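Local coordinates for protein Poly(Beta-D-mannuronate) lyase (Pseudopedobacter saltans, PDB 7O79) that probably cleaves the mannuronate-containing polysaccharide alginate by beta-elimination, as a polysaccharide lyase of family 6 built on a right-handed parallel beta-helix, at residues 99-104 with 128-133; 360-365 with 395-400; 178-183 with 214-219. All blocks are in the same frame, centred on the assembly; numbering follows the deposited sequence.

Contact 1. Residues 99-104 with 128-133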
ATOM      1  N   LYS A  99     -13.354  -2.249  14.012  1.00 20.18           N
ATOM      2  CA  LYS A  99     -13.589  -2.839  12.706  1.00 24.44           C
ATOM      3  C   LYS A  99     -14.552  -1.993  11.896  1.00 22.70           C
ATOM      4  O   LYS A  99     -15.604  -1.591  12.396  1.00 22.93           O
ATOM      5  CB  LYS A  99     -14.138  -4.271  12.825  1.00 24.33           C
ATOM      6  CG  LYS A  99     -14.346  -4.946  11.450  1.00 26.57           C
ATOM      7  CD  LYS A  99     -14.645  -6.450  11.572  1.00 31.11           C
ATOM      8  CE  LYS A  99     -15.645  -6.745  12.683  1.00 36.45           C
ATOM      9  NZ  LYS A  99     -16.597  -7.843  12.339  1.00 40.22           N
ATOM     10  N   LEU A 100     -14.204  -1.757  10.636  1.00 23.34           N
ATOM     11  CA  LEU A 100     -15.107  -1.174   9.654  1.00 21.22           C
ATOM     12  C   LEU A 100     -15.408  -2.235   8.608  1.00 23.61           C
ATOM     13  O   LEU A 100     -14.483  -2.848   8.068  1.00 23.02           O
ATOM     14  CB  LEU A 100     -14.488   0.046   8.971  1.00 24.13           C
ATOM     15  CG  LEU A 100     -15.342   0.640   7.837  1.00 23.69           C
ATOM     16  CD1 LEU A 100     -16.566   1.299   8.450  1.00 23.52           C
ATOM     17  CD2 LEU A 100     -14.569   1.638   6.988  1.00 26.26           C
ATOM     18  N   GLU A 101     -16.685  -2.459   8.317  1.00 21.43           N
ATOM     19  CA  GLU A 101     -16.975  -3.383   7.236  1.00 25.60           C
ATOM     20  C   GLU A 101     -18.261  -2.994   6.536  1.00 25.50           C
ATOM     21  O   GLU A 101     -19.088  -2.257   7.074  1.00 24.45           O
ATOM     22  CB  GLU A 101     -16.987  -4.844   7.716  1.00 28.98           C
ATOM     23  CG  GLU A 101     -17.809  -5.181   8.914  1.00 35.15           C
ATOM     24  CD  GLU A 101     -17.657  -6.670   9.273  1.00 41.11           C
ATOM     25  OE1 GLU A 101     -18.142  -7.087  10.333  1.00 43.31           O
ATOM     26  OE2 GLU A 101     -17.073  -7.435   8.468  1.00 46.02           O
ATOM     27  N   ASN A 102     -18.366  -3.456   5.284  1.00 24.84           N
ATOM     28  CA  ASN A 102     -19.534  -3.265   4.430  1.00 28.90           C
ATOM     29  C   ASN A 102     -19.848  -1.785   4.219  1.00 26.15           C
ATOM     30  O   ASN A 102     -21.005  -1.396   4.118  1.00 29.52           O
ATOM     31  CB  ASN A 102     -20.757  -4.009   4.981  1.00 30.04           C
ATOM     32  CG  ASN A 102     -21.637  -4.584   3.872  1.00 31.85           C
ATOM     33  OD1 ASN A 102     -21.179  -4.782   2.746  1.00 32.33           O
ATOM     34  ND2 ASN A 102     -22.901  -4.862   4.188  1.00 32.53           N
ATOM     35  N   THR A 103     -18.809  -0.960   4.107  1.00 23.22           N
ATOM     36  CA  THR A 103     -18.943   0.483   3.951  1.00 25.90           C
ATOM     37  C   THR A 103     -18.314   0.931   2.638  1.00 26.94           C
ATOM     38  O   THR A 103     -17.314   0.368   2.198  1.00 27.55           O
ATOM     39  CB  THR A 103     -18.290   1.197   5.149  1.00 24.76           C
ATOM     40  OG1 THR A 103     -19.008   0.846   6.335  1.00 23.32           O
ATOM     41  CG2 THR A 103     -18.250   2.735   4.978  1.00 24.47           C
ATOM     42  N   ALA A 104     -18.928   1.912   1.982  1.00 24.87           N
ATOM     43  CA  ALA A 104     -18.387   2.457   0.748  1.00 27.45           C
ATOM     44  C   ALA A 104     -18.213   3.964   0.870  1.00 26.61           C
ATOM     45  O   ALA A 104     -18.929   4.629   1.620  1.00 29.64           O
ATOM     46  CB  ALA A 104     -19.277   2.139  -0.461  1.00 23.49           C
ATOM     47  N   LEU A 128      -9.188  -3.426  11.903  1.00 23.23           N
ATOM     48  CA  LEU A 128      -9.549  -4.215  10.733  1.00 23.02           C
ATOM     49  C   LEU A 128     -10.539  -3.462   9.857  1.00 22.71           C
ATOM     50  O   LEU A 128     -11.531  -2.927  10.358  1.00 21.44           O
ATOM     51  CB  LEU A 128     -10.146  -5.559  11.156  1.00 23.48           C
ATOM     52  CG  LEU A 128     -10.636  -6.485  10.040  1.00 23.80           C
ATOM     53  CD1 LEU A 128      -9.545  -6.805   9.034  1.00 24.48           C
ATOM     54  CD2 LEU A 128     -11.147  -7.767  10.673  1.00 25.70           C
ATOM     55  N   MET A 129     -10.246  -3.393   8.559  1.00 20.48           N
ATOM     56  CA  MET A 129     -11.178  -2.923   7.534  1.00 23.02           C
ATOM     57  C   MET A 129     -11.344  -4.014   6.496  1.00 20.95           C
ATOM     58  O   MET A 129     -10.352  -4.446   5.908  1.00 20.46           O
ATOM     59  CB  MET A 129     -10.682  -1.663   6.811  1.00 25.81           C
ATOM     60  CG  MET A 129     -11.776  -0.925   6.049  1.00 25.30           C
ATOM     61  SD  MET A 129     -11.325   0.736   5.436  1.00 25.23           S
ATOM     62  CE  MET A 129      -9.992   0.366   4.279  1.00 24.30           C
ATOM     63  N   GLN A 130     -12.588  -4.422   6.226  1.00 22.27           N
ATOM     64  CA  GLN A 130     -12.798  -5.477   5.250  1.00 22.79           C
ATOM     65  C   GLN A 130     -14.165  -5.321   4.595  1.00 24.79           C
ATOM     66  O   GLN A 130     -15.092  -4.774   5.191  1.00 25.11           O
ATOM     67  CB  GLN A 130     -12.648  -6.866   5.884  1.00 23.58           C
ATOM     68  CG  GLN A 130     -13.656  -7.172   6.991  1.00 27.81           C
ATOM     69  CD  GLN A 130     -13.475  -8.576   7.557  1.00 30.22           C
ATOM     70  OE1 GLN A 130     -12.386  -9.153   7.485  1.00 28.86           O
ATOM     71  NE2 GLN A 130     -14.545  -9.128   8.129  1.00 30.45           N
ATOM     72  N   TYR A 131     -14.267  -5.792   3.353  1.00 23.11           N
ATOM     73  CA  TYR A 131     -15.483  -5.660   2.537  1.00 23.63           C
ATOM     74  C   TYR A 131     -15.965  -4.217   2.457  1.00 26.11           C
ATOM     75  O   TYR A 131     -17.151  -3.917   2.599  1.00 27.35           O
ATOM     76  CB  TYR A 131     -16.589  -6.574   3.044  1.00 28.07           C
ATOM     77  CG  TYR A 131     -16.153  -8.011   3.018  1.00 27.16           C
ATOM     78  CD1 TYR A 131     -16.074  -8.703   1.809  1.00 29.70           C
ATOM     79  CD2 TYR A 131     -15.781  -8.670   4.180  1.00 26.74           C
ATOM     80  CE1 TYR A 131     -15.663 -10.028   1.761  1.00 28.03           C
ATOM     81  CE2 TYR A 131     -15.370  -9.993   4.133  1.00 33.79           C
ATOM     82  CZ  TYR A 131     -15.316 -10.660   2.919  1.00 34.99           C
ATOM     83  OH  TYR A 131     -14.907 -11.973   2.867  1.00 41.41           O
ATOM     84  N   CYS A 132     -15.029  -3.314   2.200  1.00 23.70           N
ATOM     85  CA  CYS A 132     -15.364  -1.930   1.939  1.00 23.51           C
ATOM     86  C   CYS A 132     -14.968  -1.570   0.513  1.00 24.93           C
ATOM     87  O   CYS A 132     -14.085  -2.194  -0.081  1.00 24.46           O
ATOM     88  CB  CYS A 132     -14.695  -1.004   2.957  1.00 20.95           C
ATOM     89  SG  CYS A 132     -15.318  -1.211   4.657  1.00 23.30           S
ATOM     90  N   SER A 133     -15.640  -0.559  -0.040  1.00 26.96           N
ATOM     91  CA  SER A 133     -15.436  -0.132  -1.422  1.00 24.31           C
ATOM     92  C   SER A 133     -15.130   1.357  -1.472  1.00 25.67           C
ATOM     93  O   SER A 133     -15.730   2.151  -0.745  1.00 23.47           O
ATOM     94  CB  SER A 133     -16.661  -0.410  -2.311  1.00 22.32           C
ATOM     95  OG  SER A 133     -16.884  -1.793  -2.465  1.00 29.52           O
TER

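Contact 2. Residues 360-365 with 395-400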
ATOM      1  N   ASN A 360      12.548 -17.484 -11.425  1.00 23.03           N
ATOM      2  CA  ASN A 360      11.602 -16.525 -11.971  1.00 23.69           C
ATOM      3  C   ASN A 360      11.368 -16.816 -13.448  1.00 23.92           C
ATOM      4  O   ASN A 360      12.268 -17.291 -14.146  1.00 21.15           O
ATOM      5  CB  ASN A 360      12.136 -15.099 -11.794  1.00 18.95           C
ATOM      6  CG  ASN A 360      12.286 -14.732 -10.324  1.00 21.98           C
ATOM      7  OD1 ASN A 360      11.289 -14.584  -9.606  1.00 21.42           O
ATOM      8  ND2 ASN A 360      13.532 -14.627  -9.858  1.00 20.12           N
ATOM      9  N   ILE A 361      10.154 -16.525 -13.915  1.00 22.46           N
ATOM     10  CA  ILE A 361       9.788 -16.620 -15.328  1.00 22.80           C
ATOM     11  C   ILE A 361       9.627 -15.204 -15.857  1.00 23.45           C
ATOM     12  O   ILE A 361       8.998 -14.371 -15.194  1.00 23.83           O
ATOM     13  CB  ILE A 361       8.492 -17.427 -15.520  1.00 23.27           C
ATOM     14  CG1 ILE A 361       8.761 -18.916 -15.310  1.00 31.13           C
ATOM     15  CG2 ILE A 361       7.866 -17.141 -16.909  1.00 25.59           C
ATOM     16  CD1 ILE A 361       7.521 -19.766 -15.449  1.00 34.41           C
ATOM     17  N   ILE A 362      10.211 -14.921 -17.037  1.00 22.03           N
ATOM     18  CA  ILE A 362      10.262 -13.567 -17.588  1.00 19.99           C
ATOM     19  C   ILE A 362      10.046 -13.585 -19.099  1.00 21.93           C
ATOM     20  O   ILE A 362      10.593 -14.437 -19.814  1.00 24.96           O
ATOM     21  CB  ILE A 362      11.603 -12.857 -17.295  1.00 23.29           C
ATOM     22  CG1 ILE A 362      11.994 -12.910 -15.814  1.00 24.72           C
ATOM     23  CG2 ILE A 362      11.564 -11.411 -17.765  1.00 20.72           C
ATOM     24  CD1 ILE A 362      13.498 -13.015 -15.612  1.00 22.91           C
ATOM     25  N   SER A 363       9.289 -12.605 -19.587  1.00 21.83           N
ATOM     26  CA  SER A 363       9.321 -12.222 -20.993  1.00 24.19           C
ATOM     27  C   SER A 363       9.083 -10.722 -21.082  1.00 22.83           C
ATOM     28  O   SER A 363       8.395 -10.144 -20.238  1.00 23.35           O
ATOM     29  CB  SER A 363       8.298 -13.026 -21.814  1.00 22.86           C
ATOM     30  OG  SER A 363       7.013 -12.428 -21.789  1.00 26.59           O
ATOM     31  N   THR A 364       9.719 -10.087 -22.081  1.00 18.29           N
ATOM     32  CA  THR A 364       9.664  -8.651 -22.300  1.00 23.32           C
ATOM     33  C   THR A 364       9.209  -8.385 -23.728  1.00 23.63           C
ATOM     34  O   THR A 364       9.472  -9.181 -24.631  1.00 23.84           O
ATOM     35  CB  THR A 364      11.037  -7.949 -22.054  1.00 22.18           C
ATOM     36  OG1 THR A 364      11.957  -8.243 -23.125  1.00 24.56           O
ATOM     37  CG2 THR A 364      11.657  -8.344 -20.710  1.00 21.14           C
ATOM     38  N   LYS A 365       8.532  -7.250 -23.917  1.00 22.95           N
ATOM     39  CA  LYS A 365       8.027  -6.883 -25.241  1.00 25.94           C
ATOM     40  C   LYS A 365       9.157  -6.679 -26.248  1.00 27.10           C
ATOM     41  O   LYS A 365       9.012  -7.006 -27.433  1.00 28.49           O
ATOM     42  CB  LYS A 365       7.182  -5.611 -25.148  1.00 24.87           C
ATOM     43  CG  LYS A 365       5.841  -5.802 -24.470  1.00 26.19           C
ATOM     44  CD  LYS A 365       5.044  -4.509 -24.462  1.00 30.57           C
ATOM     45  CE  LYS A 365       3.598  -4.732 -23.996  1.00 28.82           C
ATOM     46  NZ  LYS A 365       3.485  -4.766 -22.504  1.00 27.83           N
ATOM     47  N   ASN A 395      16.416 -18.856 -13.725  1.00 23.73           N
ATOM     48  CA  ASN A 395      15.440 -17.944 -14.289  1.00 25.64           C
ATOM     49  C   ASN A 395      15.210 -18.312 -15.748  1.00 29.51           C
ATOM     50  O   ASN A 395      16.155 -18.635 -16.475  1.00 35.55           O
ATOM     51  CB  ASN A 395      15.918 -16.501 -14.155  1.00 26.98           C
ATOM     52  CG  ASN A 395      16.054 -16.095 -12.715  1.00 26.72           C
ATOM     53  OD1 ASN A 395      15.106 -16.237 -11.952  1.00 24.27           O
ATOM     54  ND2 ASN A 395      17.239 -15.628 -12.318  1.00 24.67           N
ATOM     55  N   LEU A 396      13.957 -18.288 -16.168  1.00 24.68           N
ATOM     56  CA  LEU A 396      13.581 -18.793 -17.478  1.00 24.06           C
ATOM     57  C   LEU A 396      12.977 -17.666 -18.307  1.00 23.96           C
ATOM     58  O   LEU A 396      11.937 -17.109 -17.942  1.00 24.53           O
ATOM     59  CB  LEU A 396      12.615 -19.964 -17.321  1.00 27.73           C
ATOM     60  CG  LEU A 396      11.995 -20.554 -18.583  1.00 35.08           C
ATOM     61  CD1 LEU A 396      13.059 -20.983 -19.590  1.00 30.73           C
ATOM     62  CD2 LEU A 396      11.141 -21.746 -18.162  1.00 38.36           C
ATOM     63  N   VAL A 397      13.635 -17.332 -19.413  1.00 21.88           N
ATOM     64  CA  VAL A 397      13.200 -16.257 -20.301  1.00 25.16           C
ATOM     65  C   VAL A 397      12.567 -16.874 -21.541  1.00 27.13           C
ATOM     66  O   VAL A 397      13.243 -17.574 -22.311  1.00 26.10           O
ATOM     67  CB  VAL A 397      14.365 -15.332 -20.687  1.00 25.62           C
ATOM     68  CG1 VAL A 397      13.855 -14.191 -21.547  1.00 22.94           C
ATOM     69  CG2 VAL A 397      15.061 -14.789 -19.428  1.00 27.13           C
ATOM     70  N   TYR A 398      11.280 -16.595 -21.736  1.00 23.46           N
ATOM     71  CA  TYR A 398      10.519 -17.068 -22.881  1.00 25.68           C
ATOM     72  C   TYR A 398      10.552 -16.084 -24.036  1.00 25.05           C
ATOM     73  O   TYR A 398      10.682 -14.876 -23.846  1.00 25.70           O
ATOM     74  CB  TYR A 398       9.058 -17.313 -22.512  1.00 30.04           C
ATOM     75  CG  TYR A 398       8.823 -18.554 -21.695  1.00 36.87           C
ATOM     76  CD1 TYR A 398       9.089 -18.579 -20.338  1.00 38.88           C
ATOM     77  CD2 TYR A 398       8.356 -19.715 -22.292  1.00 39.23           C
ATOM     78  CE1 TYR A 398       8.863 -19.722 -19.590  1.00 39.98           C
ATOM     79  CE2 TYR A 398       8.135 -20.866 -21.555  1.00 42.43           C
ATOM     80  CZ  TYR A 398       8.392 -20.868 -20.208  1.00 42.40           C
ATOM     81  OH  TYR A 398       8.160 -22.009 -19.473  1.00 46.85           O
ATOM     82  N   ASP A 399      10.416 -16.624 -25.248  1.00 26.95           N
ATOM     83  CA  ASP A 399      10.085 -15.804 -26.402  1.00 24.77           C
ATOM     84  C   ASP A 399       8.747 -15.134 -26.111  1.00 24.81           C
ATOM     85  O   ASP A 399       7.770 -15.805 -25.772  1.00 23.13           O
ATOM     86  CB  ASP A 399      10.010 -16.681 -27.666  1.00 20.51           C
ATOM     87  CG  ASP A 399       9.660 -15.901 -28.918  1.00 23.07           C
ATOM     88  OD1 ASP A 399       9.228 -14.728 -28.845  1.00 23.39           O
ATOM     89  OD2 ASP A 399       9.827 -16.471 -30.010  1.00 22.14           O
ATOM     90  N   ASN A 400       8.709 -13.802 -26.188  1.00 24.93           N
ATOM     91  CA  ASN A 400       7.453 -13.115 -25.917  1.00 25.21           C
ATOM     92  C   ASN A 400       6.364 -13.449 -26.926  1.00 26.49           C
ATOM     93  O   ASN A 400       5.183 -13.260 -26.622  1.00 24.58           O
ATOM     94  CB  ASN A 400       7.682 -11.614 -25.856  1.00 24.32           C
ATOM     95  CG  ASN A 400       6.635 -10.915 -25.038  1.00 28.09           C
ATOM     96  OD1 ASN A 400       6.534 -11.132 -23.840  1.00 27.75           O
ATOM     97  ND2 ASN A 400       5.884 -10.017 -25.672  1.00 27.47           N
TER
HETATM   98  O   HOH W   1      11.200 -12.147 -24.021  1.00 22.07           O

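Contact 3. Residues 178-183 with 214-219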
ATOM      1  N   TRP A 178       3.287   4.389   7.024  1.00 20.28           N
ATOM      2  CA  TRP A 178       4.343   4.842   7.911  1.00 20.97           C
ATOM      3  C   TRP A 178       4.433   3.917   9.118  1.00 21.99           C
ATOM      4  O   TRP A 178       3.568   3.059   9.343  1.00 20.53           O
ATOM      5  CB  TRP A 178       4.074   6.266   8.392  1.00 22.03           C
ATOM      6  CG  TRP A 178       4.201   7.345   7.343  1.00 25.74           C
ATOM      7  CD1 TRP A 178       5.052   7.375   6.270  1.00 27.13           C
ATOM      8  CD2 TRP A 178       3.458   8.563   7.304  1.00 26.36           C
ATOM      9  NE1 TRP A 178       4.873   8.548   5.549  1.00 27.42           N
ATOM     10  CE2 TRP A 178       3.902   9.295   6.172  1.00 30.20           C
ATOM     11  CE3 TRP A 178       2.462   9.119   8.126  1.00 25.96           C
ATOM     12  CZ2 TRP A 178       3.376  10.549   5.835  1.00 29.33           C
ATOM     13  CZ3 TRP A 178       1.937  10.371   7.788  1.00 29.37           C
ATOM     14  CH2 TRP A 178       2.399  11.070   6.650  1.00 29.32           C
ATOM     15  N   GLY A 179       5.478   4.126   9.917  1.00 20.83           N
ATOM     16  CA  GLY A 179       5.726   3.376  11.120  1.00 21.59           C
ATOM     17  C   GLY A 179       7.200   3.108  11.277  1.00 20.34           C
ATOM     18  O   GLY A 179       8.026   3.633  10.535  1.00 23.45           O
ATOM     19  N   TYR A 180       7.536   2.308  12.288  1.00 23.11           N
ATOM     20  CA  TYR A 180       8.933   1.973  12.533  1.00 20.72           C
ATOM     21  C   TYR A 180       9.544   1.351  11.289  1.00 23.75           C
ATOM     22  O   TYR A 180       8.993   0.404  10.725  1.00 20.46           O
ATOM     23  CB  TYR A 180       9.053   1.013  13.716  1.00 22.29           C
ATOM     24  CG  TYR A 180      10.461   0.574  14.021  1.00 23.13           C
ATOM     25  CD1 TYR A 180      11.065  -0.455  13.299  1.00 26.29           C
ATOM     26  CD2 TYR A 180      11.195   1.182  15.028  1.00 28.99           C
ATOM     27  CE1 TYR A 180      12.358  -0.871  13.571  1.00 25.69           C
ATOM     28  CE2 TYR A 180      12.494   0.773  15.311  1.00 29.99           C
ATOM     29  CZ  TYR A 180      13.068  -0.244  14.576  1.00 31.60           C
ATOM     30  OH  TYR A 180      14.352  -0.649  14.857  1.00 28.52           O
ATOM     31  N   GLY A 181      10.712   1.853  10.904  1.00 25.72           N
ATOM     32  CA  GLY A 181      11.355   1.527   9.649  1.00 21.18           C
ATOM     33  C   GLY A 181      11.383   2.694   8.701  1.00 24.31           C
ATOM     34  O   GLY A 181      12.086   2.641   7.689  1.00 22.83           O
ATOM     35  N   ARG A 182      10.642   3.751   9.016  1.00 24.68           N
ATOM     36  CA  ARG A 182      10.613   4.933   8.162  1.00 26.84           C
ATOM     37  C   ARG A 182      12.022   5.485   7.962  1.00 26.95           C
ATOM     38  O   ARG A 182      12.399   5.870   6.855  1.00 32.97           O
ATOM     39  CB  ARG A 182       9.703   6.008   8.756  1.00 27.42           C
ATOM     40  CG  ARG A 182       9.240   7.050   7.750  1.00 32.26           C
ATOM     41  CD  ARG A 182       8.059   7.849   8.278  1.00 33.06           C
ATOM     42  NE  ARG A 182       7.790   9.030   7.463  1.00 34.95           N
ATOM     43  CZ  ARG A 182       6.879   9.950   7.759  1.00 33.32           C
ATOM     44  NH1 ARG A 182       6.144   9.830   8.856  1.00 27.02           N
ATOM     45  NH2 ARG A 182       6.702  10.992   6.958  1.00 32.22           N
ATOM     46  N   SER A 183      12.795   5.518   9.043  1.00 26.13           N
ATOM     47  CA  SER A 183      14.167   6.014   9.000  1.00 29.80           C
ATOM     48  C   SER A 183      15.166   4.900   8.744  1.00 29.24           C
ATOM     49  O   SER A 183      16.352   5.036   9.070  1.00 31.11           O
ATOM     50  CB  SER A 183      14.512   6.767  10.289  1.00 27.67           C
ATOM     51  OG  SER A 183      13.768   7.971  10.341  1.00 28.82           O
ATOM     52  N   LYS A 214       6.602   2.480   3.786  1.00 20.68           N
ATOM     53  CA  LYS A 214       7.622   3.330   4.391  1.00 20.69           C
ATOM     54  C   LYS A 214       7.823   2.939   5.848  1.00 23.51           C
ATOM     55  O   LYS A 214       7.798   3.777   6.752  1.00 24.24           O
ATOM     56  CB  LYS A 214       7.224   4.797   4.275  1.00 23.98           C
ATOM     57  CG  LYS A 214       7.297   5.347   2.847  1.00 20.95           C
ATOM     58  CD  LYS A 214       6.928   6.833   2.820  1.00 25.82           C
ATOM     59  CE  LYS A 214       7.339   7.476   1.486  1.00 26.48           C
ATOM     60  NZ  LYS A 214       6.733   8.831   1.294  1.00 32.77           N
ATOM     61  N   SER A 215       7.984   1.639   6.089  1.00 20.90           N
ATOM     62  CA  SER A 215       8.075   1.049   7.427  1.00 21.57           C
ATOM     63  C   SER A 215       8.436  -0.421   7.234  1.00 22.04           C
ATOM     64  O   SER A 215       8.504  -0.908   6.099  1.00 20.28           O
ATOM     65  CB  SER A 215       6.767   1.181   8.216  1.00 19.44           C
ATOM     66  OG  SER A 215       5.669   0.696   7.450  1.00 24.69           O
ATOM     67  N   ASN A 216       8.609  -1.142   8.355  1.00 19.39           N
ATOM     68  CA  ASN A 216       9.013  -2.550   8.340  1.00 22.43           C
ATOM     69  C   ASN A 216       7.858  -3.515   8.591  1.00 21.23           C
ATOM     70  O   ASN A 216       6.814  -3.161   9.143  1.00 20.70           O
ATOM     71  CB  ASN A 216      10.097  -2.859   9.394  1.00 22.62           C
ATOM     72  CG  ASN A 216      11.344  -2.031   9.229  1.00 21.45           C
ATOM     73  OD1 ASN A 216      11.507  -1.314   8.243  1.00 22.58           O
ATOM     74  ND2 ASN A 216      12.263  -2.165  10.173  1.00 21.78           N
ATOM     75  N   ARG A 217       8.095  -4.771   8.180  1.00 23.59           N
ATOM     76  CA  ARG A 217       7.306  -5.955   8.560  1.00 23.29           C
ATOM     77  C   ARG A 217       5.859  -5.890   8.105  1.00 20.71           C
ATOM     78  O   ARG A 217       4.961  -6.404   8.769  1.00 23.12           O
ATOM     79  CB  ARG A 217       7.385  -6.238  10.057  1.00 23.48           C
ATOM     80  CG  ARG A 217       8.754  -6.095  10.612  1.00 27.39           C
ATOM     81  CD  ARG A 217       9.400  -7.455  10.667  1.00 27.79           C
ATOM     82  NE  ARG A 217      10.804  -7.376  11.054  1.00 34.39           N
ATOM     83  CZ  ARG A 217      11.678  -8.368  10.915  1.00 36.77           C
ATOM     84  NH1 ARG A 217      11.301  -9.527  10.383  1.00 34.90           N
ATOM     85  NH2 ARG A 217      12.937  -8.198  11.304  1.00 38.96           N
ATOM     86  N   ASN A 218       5.648  -5.325   6.942  1.00 19.18           N
ATOM     87  CA  ASN A 218       4.333  -5.256   6.360  1.00 20.90           C
ATOM     88  C   ASN A 218       4.091  -6.438   5.435  1.00 19.48           C
ATOM     89  O   ASN A 218       5.010  -7.016   4.947  1.00 20.49           O
ATOM     90  CB  ASN A 218       4.172  -3.946   5.624  1.00 18.68           C
ATOM     91  CG  ASN A 218       4.315  -2.756   6.548  1.00 17.93           C
ATOM     92  OD1 ASN A 218       3.552  -2.579   7.431  1.00 19.21           O
ATOM     93  ND2 ASN A 218       5.318  -2.005   6.352  1.00 18.23           N
ATOM     94  N   LYS A 219       2.834  -6.790   5.253  1.00 22.04           N
ATOM     95  CA  LYS A 219       2.431  -7.872   4.378  1.00 22.91           C
ATOM     96  C   LYS A 219       1.495  -7.433   3.255  1.00 21.02           C
ATOM     97  O   LYS A 219       0.388  -7.051   3.504  1.00 20.69           O
ATOM     98  CB  LYS A 219       1.733  -8.955   5.172  1.00 21.66           C
ATOM     99  CG  LYS A 219       2.403  -9.316   6.463  1.00 27.14           C
ATOM    100  CD  LYS A 219       3.696  -9.993   6.142  1.00 31.66           C
ATOM    101  CE  LYS A 219       4.070 -11.081   7.113  1.00 33.36           C
ATOM    102  NZ  LYS A 219       5.224 -10.619   7.888  1.00 40.37           N
TER
HETATM  103  O   HOH W   2       6.378  10.174   3.384  1.00 31.09           O

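Contact 1. Residues 99-104 with 128-133
Lys99, Leu100 and Glu101 run alongside Leu128, Met129 and Gln130 as parallel strands of successive beta-helix coils, their short axes 4.7 Å apart and 6° from parallel. Leu100 sits between two backbone bonds, giving its N-H to Leu128 O and taking one from Gln130 N. After both chains turn at Asn102 and Tyr131, the pairing resumes with Ser133 N on Thr103 O at 2.9 Å.

Glu101 and Gln130 pair their polar ends on one face, beside Lys99 and Leu128. Gln130 NE2 meets Glu101 OE2 on its syn side at 3.1 Å, nearly straight (172°) though well out of the carboxylate plane. Lys99 NZ holds the other oxygen, Glu101 OE1, at 2.6 Å from above that plane, so each carboxylate oxygen has its own donor. On the buried face Leu100 CD2 rests 3.7 Å from Met129 SD. At the turn, Cys132 SG, set beside its own backbone N (chi1 -66°), accepts a bond from Thr103 N at 3.5 Å and packs on Leu100 CG.

Strand 73-83 precedes this pair and strand 155-162 follows it; there Gln157 donates to Gln130 OE1, extending the polar row, while Leu100 also meets Ile91 and Phe93 of strand 89-93 across the core.

Contact 2. Residues 360-365 with 395-400
Asn360 and Asn395 lie side by side in successive coils, pointing the same way, their amide planes 17° apart, at the start of two parallel strands near the C-terminal end of the beta-helix. This is an asparagine row of the kind that lines turns in parallel beta-helices. With CG beside the backbone N (chi1 -63°), Asn395 brings OD1 to two N-H groups of one residue: Asn360 N lies 2.9 Å from Asn395 OD1, in the carbonyl plane, and Asn360 ND2 3.1 Å from it, tilted from that plane. Asn323 N also bonds Asn360 OD1, Asn360 ND2 also reaches Tyr320 O, and Asn395 ND2 bonds Ile357 O.

Backbone bonds continue the pairing: Leu396 N to Asn360 O, Ile362 N to Leu396 O, and Tyr398 N to Ile362 O at 3.0 Å. Beyond Tyr398 the chains separate, and a water bridges the gap, donating to Tyr398 O at 2.8 Å and accepting from Thr364 N.

Apolar contacts are sparser. Ile361 CG2 approaches the Tyr398 ring obliquely, 3.9 Å from Tyr398 CE1, while Ile362 and Val397 share the other face of the strands, beside Ala370.

A second polar link joins Ser363, still in its strand, to Asn400, beyond the end of the other; Ser363 OG and Asn400 OD1 are modelled only 2.5 Å apart, short enough to leave its detail doubtful. Asn327 bonds both side chains.

The chemistry implies a join made chiefly by polar groups: side-chain amides fix the start of the pairing, and water, perhaps with the Ser363-Asn400 approach, carries it on after the regular backbone bonds.

Contact 3. Residues 178-183 with 214-219
A type II beta turn, Gly179 to Arg182, leads the chain out of one coil of the beta-helix and rests against the bend that ends strand 209-214 in the next. Arg182 N closes the turn on Gly179 O, and Tyr180 O, at its corner, accepts Asn216 N at 2.9 Å in the carbonyl plane. Gly181 follows with positive phi (111°), the conformation that favours glycine at this turn position; its CA, without a side chain, lies 3.2 Å from Asn216 OD1, so the amide comes close to the backbone.

Asn216 uses its amide on two sides. Asn216 ND2 comes to the edge of the Tyr180 ring, 3.6 Å from Tyr180 CE1, with the amide and ring planes almost perpendicular, and it also donates to Glu185 O. OD1 accepts from Asn238 N in the following coil. Ser215 tucks its CB against Tyr180 O at 3.4 Å, while its OG accepts Asn218 ND2 and bonds to Ile177 O.

Trp178 and Lys214 run side by side. The lysine, extended beyond CG, passes along the indole edge with Lys214 CD 3.8 Å from Trp178 NE1, and one water accepts from both NE1 and Lys214 NZ. Over one indole face lies the Arg182 guanidinium, NH1 3.3 Å above the Trp178 ring plane in a cation-pi arrangement.

Strands 175-177 and 209-214 are neighbours in their sheet, and the backbone pairing of Lys214 with Ile177 leads directly into this loop contact. Asn146 and Gln148 hold Trp178 and Gly179 from the preceding coil, and strand 230-236 lies beside Lys214 through Arg235 and Ser236.

The three contacts sample one principle at different stations of a parallel beta-helix: each joins a coil to the next. Contact 1 lies toward the N-terminal end and contact 2 toward the C-terminal end, with centres 38 Å apart. Both belong to the series of strands that includes 99-106, 128-135, 356-364 and 391-397. Contact 3 joins loops that follow strands of the other series; its centre is 23 Å from that of contact 1 and 32 Å from that of contact 2, and none touches another. A bound phosphate lies about 6 Å from the Tyr180 side chain in contact 3; it probably came from the crystallisation liquor, although such ions can mark pockets.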